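Long-range contact in thioredoxin family protein (Streptococcus pneumoniae, PDB 2YP6), which is a surface-exposed thioredoxin-fold lipoprotein that probably acts as a thiol-disulfide oxidoreductase in resistance to extracellular oxidative stress: residues Leu157-Lys166 against Ala177-Asn185. Numbering follows the deposited sequence.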
ATOM      1  N   LEU A 157       0.023  -5.618   6.830  1.00 10.44           N
ATOM      2  CA  LEU A 157       0.693  -6.786   6.293  1.00 10.89           C
ATOM      3  C   LEU A 157      -0.296  -7.942   6.389  1.00  8.76           C
ATOM      4  O   LEU A 157      -0.663  -8.386   7.486  1.00 12.24           O
ATOM      5  CB  LEU A 157       1.973  -7.050   7.089  1.00 11.27           C
ATOM      6  CG  LEU A 157       2.951  -5.890   7.259  1.00 13.32           C
ATOM      7  CD1 LEU A 157       4.284  -6.381   7.835  1.00 16.12           C
ATOM      8  CD2 LEU A 157       3.163  -5.155   5.954  1.00 14.26           C
ATOM      9  N   ILE A 158      -0.775  -8.366   5.226  1.00 11.20           N
ATOM     10  CA  ILE A 158      -1.883  -9.282   5.097  1.00 12.68           C
ATOM     11  C   ILE A 158      -1.311 -10.661   4.746  1.00 13.51           C
ATOM     12  O   ILE A 158      -0.394 -10.782   3.943  1.00 11.41           O
ATOM     13  CB  ILE A 158      -2.847  -8.788   3.970  1.00 11.77           C
ATOM     14  CG1 ILE A 158      -3.381  -7.389   4.305  1.00 12.89           C
ATOM     15  CG2 ILE A 158      -3.994  -9.759   3.728  1.00 14.59           C
ATOM     16  CD1 ILE A 158      -4.127  -6.756   3.165  1.00 13.76           C
ATOM     17  N   ASP A 159      -1.827 -11.698   5.399  1.00 11.56           N
ATOM     18  CA  ASP A 159      -1.245 -13.012   5.245  1.00 11.46           C
ATOM     19  C   ASP A 159      -1.795 -13.732   3.996  1.00 14.96           C
ATOM     20  O   ASP A 159      -2.647 -13.196   3.291  1.00 12.40           O
ATOM     21  CB  ASP A 159      -1.411 -13.822   6.549  1.00 12.35           C
ATOM     22  CG  ASP A 159      -2.838 -14.316   6.801  1.00 16.81           C
ATOM     23  OD1 ASP A 159      -3.680 -14.358   5.882  1.00 13.25           O
ATOM     24  OD2 ASP A 159      -3.102 -14.749   7.944  1.00 17.13           O
ATOM     25  N   SER A 160      -1.289 -14.930   3.715  1.00 16.71           N
ATOM     26  CA  SER A 160      -1.633 -15.619   2.468  1.00 14.13           C
ATOM     27  C   SER A 160      -3.082 -16.057   2.464  1.00 14.88           C
ATOM     28  O   SER A 160      -3.600 -16.421   1.426  1.00 15.73           O
ATOM     29  CB  SER A 160      -0.725 -16.826   2.232  1.00 15.50           C
ATOM     30  OG  SER A 160      -1.005 -17.843   3.148  1.00 16.56           O
ATOM     31  N   GLN A 161      -3.725 -16.024   3.635  1.00 14.85           N
ATOM     32  CA  GLN A 161      -5.112 -16.406   3.747  1.00 15.82           C
ATOM     33  C   GLN A 161      -6.049 -15.202   3.701  1.00 15.72           C
ATOM     34  O   GLN A 161      -7.255 -15.363   3.869  1.00 17.05           O
ATOM     35  CB  GLN A 161      -5.333 -17.188   5.040  1.00 16.76           C
ATOM     36  CG  GLN A 161      -4.368 -18.358   5.240  1.00 21.49           C
ATOM     37  CD  GLN A 161      -4.490 -19.407   4.151  1.00 21.24           C
ATOM     38  OE1 GLN A 161      -5.511 -20.066   4.031  1.00 23.41           O
ATOM     39  NE2 GLN A 161      -3.439 -19.562   3.351  1.00 19.23           N
ATOM     40  N   GLY A 162      -5.485 -14.014   3.463  1.00 15.46           N
ATOM     41  CA  GLY A 162      -6.252 -12.781   3.373  1.00 13.81           C
ATOM     42  C   GLY A 162      -6.600 -12.118   4.698  1.00 16.72           C
ATOM     43  O   GLY A 162      -7.429 -11.202   4.714  1.00 15.32           O
ATOM     44  N   LYS A 163      -5.980 -12.581   5.793  1.00 14.84           N
ATOM     45  CA  LYS A 163      -6.196 -12.003   7.122  1.00 13.13           C
ATOM     46  C   LYS A 163      -5.154 -10.964   7.445  1.00 14.07           C
ATOM     47  O   LYS A 163      -3.987 -11.116   7.100  1.00 14.11           O
ATOM     48  CB  LYS A 163      -6.088 -13.063   8.229  1.00 17.53           C
ATOM     49  CG  LYS A 163      -6.781 -14.346   7.959  1.00 25.21           C
ATOM     50  CD  LYS A 163      -8.226 -14.181   7.838  1.00 27.96           C
ATOM     51  CE  LYS A 163      -8.862 -15.552   7.920  1.00 35.70           C
ATOM     52  NZ  LYS A 163     -10.329 -15.434   7.941  1.00 31.93           N
ATOM     53  N   ILE A 164      -5.552  -9.922   8.157  1.00 11.73           N
ATOM     54  CA  ILE A 164      -4.576  -8.962   8.633  1.00 11.05           C
ATOM     55  C   ILE A 164      -3.615  -9.671   9.604  1.00 11.44           C
ATOM     56  O   ILE A 164      -4.040 -10.238  10.625  1.00 12.49           O
ATOM     57  CB  ILE A 164      -5.246  -7.751   9.290  1.00 11.39           C
ATOM     58  CG1 ILE A 164      -6.050  -6.977   8.241  1.00 13.45           C
ATOM     59  CG2 ILE A 164      -4.168  -6.859   9.930  1.00 12.88           C
ATOM     60  CD1 ILE A 164      -6.875  -5.825   8.823  1.00 19.42           C
ATOM     61  N   GLY A 165      -2.331  -9.656   9.280  1.00 14.45           N
ATOM     62  CA  GLY A 165      -1.312 -10.243  10.150  1.00 15.60           C
ATOM     63  C   GLY A 165      -0.642  -9.227  11.048  1.00 13.93           C
ATOM     64  O   GLY A 165      -0.495  -9.462  12.247  1.00 14.08           O
ATOM     65  N   LYS A 166      -0.241  -8.088  10.479  1.00 13.78           N
ATOM     66  CA  LYS A 166       0.331  -6.997  11.264  1.00 11.33           C
ATOM     67  C   LYS A 166      -0.174  -5.668  10.756  1.00 13.62           C
ATOM     68  O   LYS A 166      -0.571  -5.567   9.608  1.00 11.24           O
ATOM     69  CB  LYS A 166       1.859  -6.970  11.181  1.00 13.27           C
ATOM     70  CG  LYS A 166       2.530  -8.198  11.751  1.00 14.83           C
ATOM     71  CD  LYS A 166       3.720  -7.830  12.631  1.00 18.06           C
ATOM     72  CE  LYS A 166       4.466  -9.068  13.116  1.00 14.23           C
ATOM     73  NZ  LYS A 166       5.540  -8.699  14.050  1.00 19.20           N
ATOM     74  N   ALA A 177       9.567  -5.663   8.008  1.00 15.96           N
ATOM     75  CA  ALA A 177       8.492  -6.192   7.171  1.00 14.67           C
ATOM     76  C   ALA A 177       8.755  -7.644   6.748  1.00 14.61           C
ATOM     77  O   ALA A 177       7.850  -8.492   6.794  1.00 15.93           O
ATOM     78  CB  ALA A 177       8.256  -5.306   5.915  1.00 16.31           C
ATOM     79  N   GLU A 178       9.990  -7.907   6.324  1.00 14.66           N
ATOM     80  CA  GLU A 178      10.396  -9.241   5.893  1.00 15.38           C
ATOM     81  C   GLU A 178      10.244 -10.221   7.037  1.00 17.73           C
ATOM     82  O   GLU A 178       9.705 -11.313   6.853  1.00 20.65           O
ATOM     83  CB  GLU A 178      11.844  -9.222   5.363  1.00 19.31           C
ATOM     84  CG  GLU A 178      11.949  -8.483   4.018  1.00 17.91           C
ATOM     85  CD  GLU A 178      13.377  -8.200   3.543  1.00 32.32           C
ATOM     86  OE1 GLU A 178      14.267  -7.911   4.365  1.00 36.41           O
ATOM     87  OE2 GLU A 178      13.604  -8.260   2.329  1.00 37.25           O
ATOM     88  N   ALA A 179      10.730  -9.836   8.216  1.00 18.63           N
ATOM     89  CA  ALA A 179      10.613 -10.674   9.397  1.00 20.82           C
ATOM     90  C   ALA A 179       9.140 -10.968   9.713  1.00 19.83           C
ATOM     91  O   ALA A 179       8.774 -12.111  10.025  1.00 20.88           O
ATOM     92  CB  ALA A 179      11.318 -10.008  10.598  1.00 23.34           C
ATOM     93  N   ALA A 180       8.296  -9.942   9.596  1.00 18.23           N
ATOM     94  CA  ALA A 180       6.867 -10.065   9.891  1.00 17.81           C
ATOM     95  C   ALA A 180       6.220 -11.078   8.957  1.00 17.45           C
ATOM     96  O   ALA A 180       5.473 -11.950   9.389  1.00 18.82           O
ATOM     97  CB  ALA A 180       6.168  -8.696   9.770  1.00 16.97           C
ATOM     98  N   PHE A 181       6.496 -10.960   7.663  1.00 14.86           N
ATOM     99  CA  PHE A 181       5.909 -11.886   6.709  1.00 14.49           C
ATOM    100  C   PHE A 181       6.350 -13.339   6.960  1.00 19.30           C
ATOM    101  O   PHE A 181       5.583 -14.297   6.713  1.00 18.81           O
ATOM    102  CB  PHE A 181       6.220 -11.446   5.293  1.00 14.03           C
ATOM    103  CG  PHE A 181       5.374 -10.309   4.806  1.00 12.97           C
ATOM    104  CD1 PHE A 181       3.985 -10.367   4.849  1.00 12.26           C
ATOM    105  CD2 PHE A 181       5.966  -9.171   4.265  1.00 16.02           C
ATOM    106  CE1 PHE A 181       3.211  -9.335   4.359  1.00 13.89           C
ATOM    107  CE2 PHE A 181       5.208  -8.138   3.783  1.00 15.41           C
ATOM    108  CZ  PHE A 181       3.820  -8.213   3.825  1.00 14.37           C
ATOM    109  N   LYS A 182       7.558 -13.519   7.478  1.00 20.56           N
ATOM    110  CA  LYS A 182       8.005 -14.861   7.845  1.00 23.85           C
ATOM    111  C   LYS A 182       7.211 -15.471   8.987  1.00 25.02           C
ATOM    112  O   LYS A 182       7.085 -16.704   9.063  1.00 26.18           O
ATOM    113  CB  LYS A 182       9.488 -14.867   8.202  1.00 22.39           C
ATOM    114  CG  LYS A 182      10.363 -14.729   7.013  1.00 53.86           C
ATOM    115  CD  LYS A 182      11.813 -14.703   7.410  1.00 58.42           C
ATOM    116  CE  LYS A 182      12.676 -14.500   6.191  1.00 54.96           C
ATOM    117  NZ  LYS A 182      13.004 -13.070   6.001  1.00 42.79           N
ATOM    118  N   GLU A 183       6.682 -14.644   9.886  1.00 24.01           N
ATOM    119  CA  GLU A 183       5.927 -15.174  11.026  1.00 32.51           C
ATOM    120  C   GLU A 183       4.418 -15.295  10.766  1.00 30.56           C
ATOM    121  O   GLU A 183       3.652 -15.662  11.659  1.00 39.19           O
ATOM    122  CB  GLU A 183       6.230 -14.391  12.332  1.00 44.09           C
ATOM    123  CG  GLU A 183       5.942 -12.880  12.354  1.00 48.55           C
ATOM    124  CD  GLU A 183       6.083 -12.260  13.775  1.00 44.15           C
ATOM    125  OE1 GLU A 183       5.413 -12.746  14.701  1.00 36.01           O
ATOM    126  OE2 GLU A 183       6.859 -11.296  13.974  1.00 50.39           O
ATOM    127  N   MET A 184       4.008 -14.968   9.543  1.00 19.32           N
ATOM    128  CA  MET A 184       2.629 -15.085   9.084  1.00 18.86           C
ATOM    129  C   MET A 184       2.403 -16.301   8.233  1.00 19.90           C
ATOM    130  O   MET A 184       3.307 -16.728   7.526  1.00 21.23           O
ATOM    131  CB  MET A 184       2.343 -13.916   8.136  1.00 24.65           C
ATOM    132  CG  MET A 184       1.554 -12.838   8.726  1.00 37.15           C
ATOM    133  SD  MET A 184       1.473 -11.554   7.486  1.00 22.32           S
ATOM    134  CE  MET A 184       2.629 -10.516   8.244  1.00 14.79           C
ATOM    135  N   ASN A 185       1.176 -16.813   8.239  1.00 20.17           N
ATOM    136  CA  ASN A 185       0.797 -17.869   7.307  1.00 23.28           C
ATOM    137  C   ASN A 185       0.668 -17.393   5.857  1.00 16.27           C
ATOM    138  O   ASN A 185       0.451 -16.193   5.534  1.00 17.46           O
ATOM    139  CB  ASN A 185      -0.526 -18.510   7.731  1.00 33.66           C
ATOM    140  CG  ASN A 185      -0.403 -19.289   9.017  1.00 31.16           C
ATOM    141  OD1 ASN A 185       0.582 -19.989   9.237  1.00 40.23           O
ATOM    142  ND2 ASN A 185      -1.400 -19.162   9.875  1.00 39.01           N
ATOM    143  OXT ASN A 185       0.783 -18.245   4.969  1.00 20.03           O
TER
HETATM  144  O   HOH W   1      -1.125 -15.632   9.486  1.00 30.06           O
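The Phe181 ring takes Leu157 over one face, where CD1 of the leucine lies, while Ile158 O sits at the ring edge, close to its plane. The Leu157 and Phe181 side chains cross at about a right angle, and Leu157 CB comes 3.8 Å from Phe181 CE1. With its CG beside the backbone N (chi1 -52°), Leu157 also sends CD1 to the methyl of Ala180. Carboxylates supply further flat groups. Asp159 OD1 receives the amides of Gln161 and Lys163 from opposite faces of its plane, the first closing an Asx turn; these bonds brace the type I turn from Asp159 to Gly162 that joins the two strands. OD2 accepts a hydrogen bond from a water, which itself accepts one from Asn185 N. The same turn receives the C-terminus: Ser160 N meets Asn185 O at 2.8 Å in an almost straight bond (179°), and Ser160 OG donates to Asn185 OXT at 2.6 Å. Each terminal oxygen is thus gripped by its own donor. Next to this polar end lies Met184, whose SD is 3.8 Å from Asp159 CB and whose bent chain brings CE to 3.7 Å from Leu157 CB. The sulfur passes near Gly165 CA, in the classic bulge where Gly165 and Lys166 both face Leu157. Farther along, the Lys166 chain runs over the Ala180 methyl, and its NZ forms a salt bridge with Glu183 OE2 (2.9 Å), approaching from well above the carboxylate plane. The packing of helix 174-182 against the edge hairpin of strands 154-158 and 164-169 is a worked example of how a thioredoxin fold is finished at its C-terminus. Phe181 continues inward to Tyr73 of strand 71-76 and stacks on Phe102 of strand 102-108, so that this one ring ties the last helix to the central sheet.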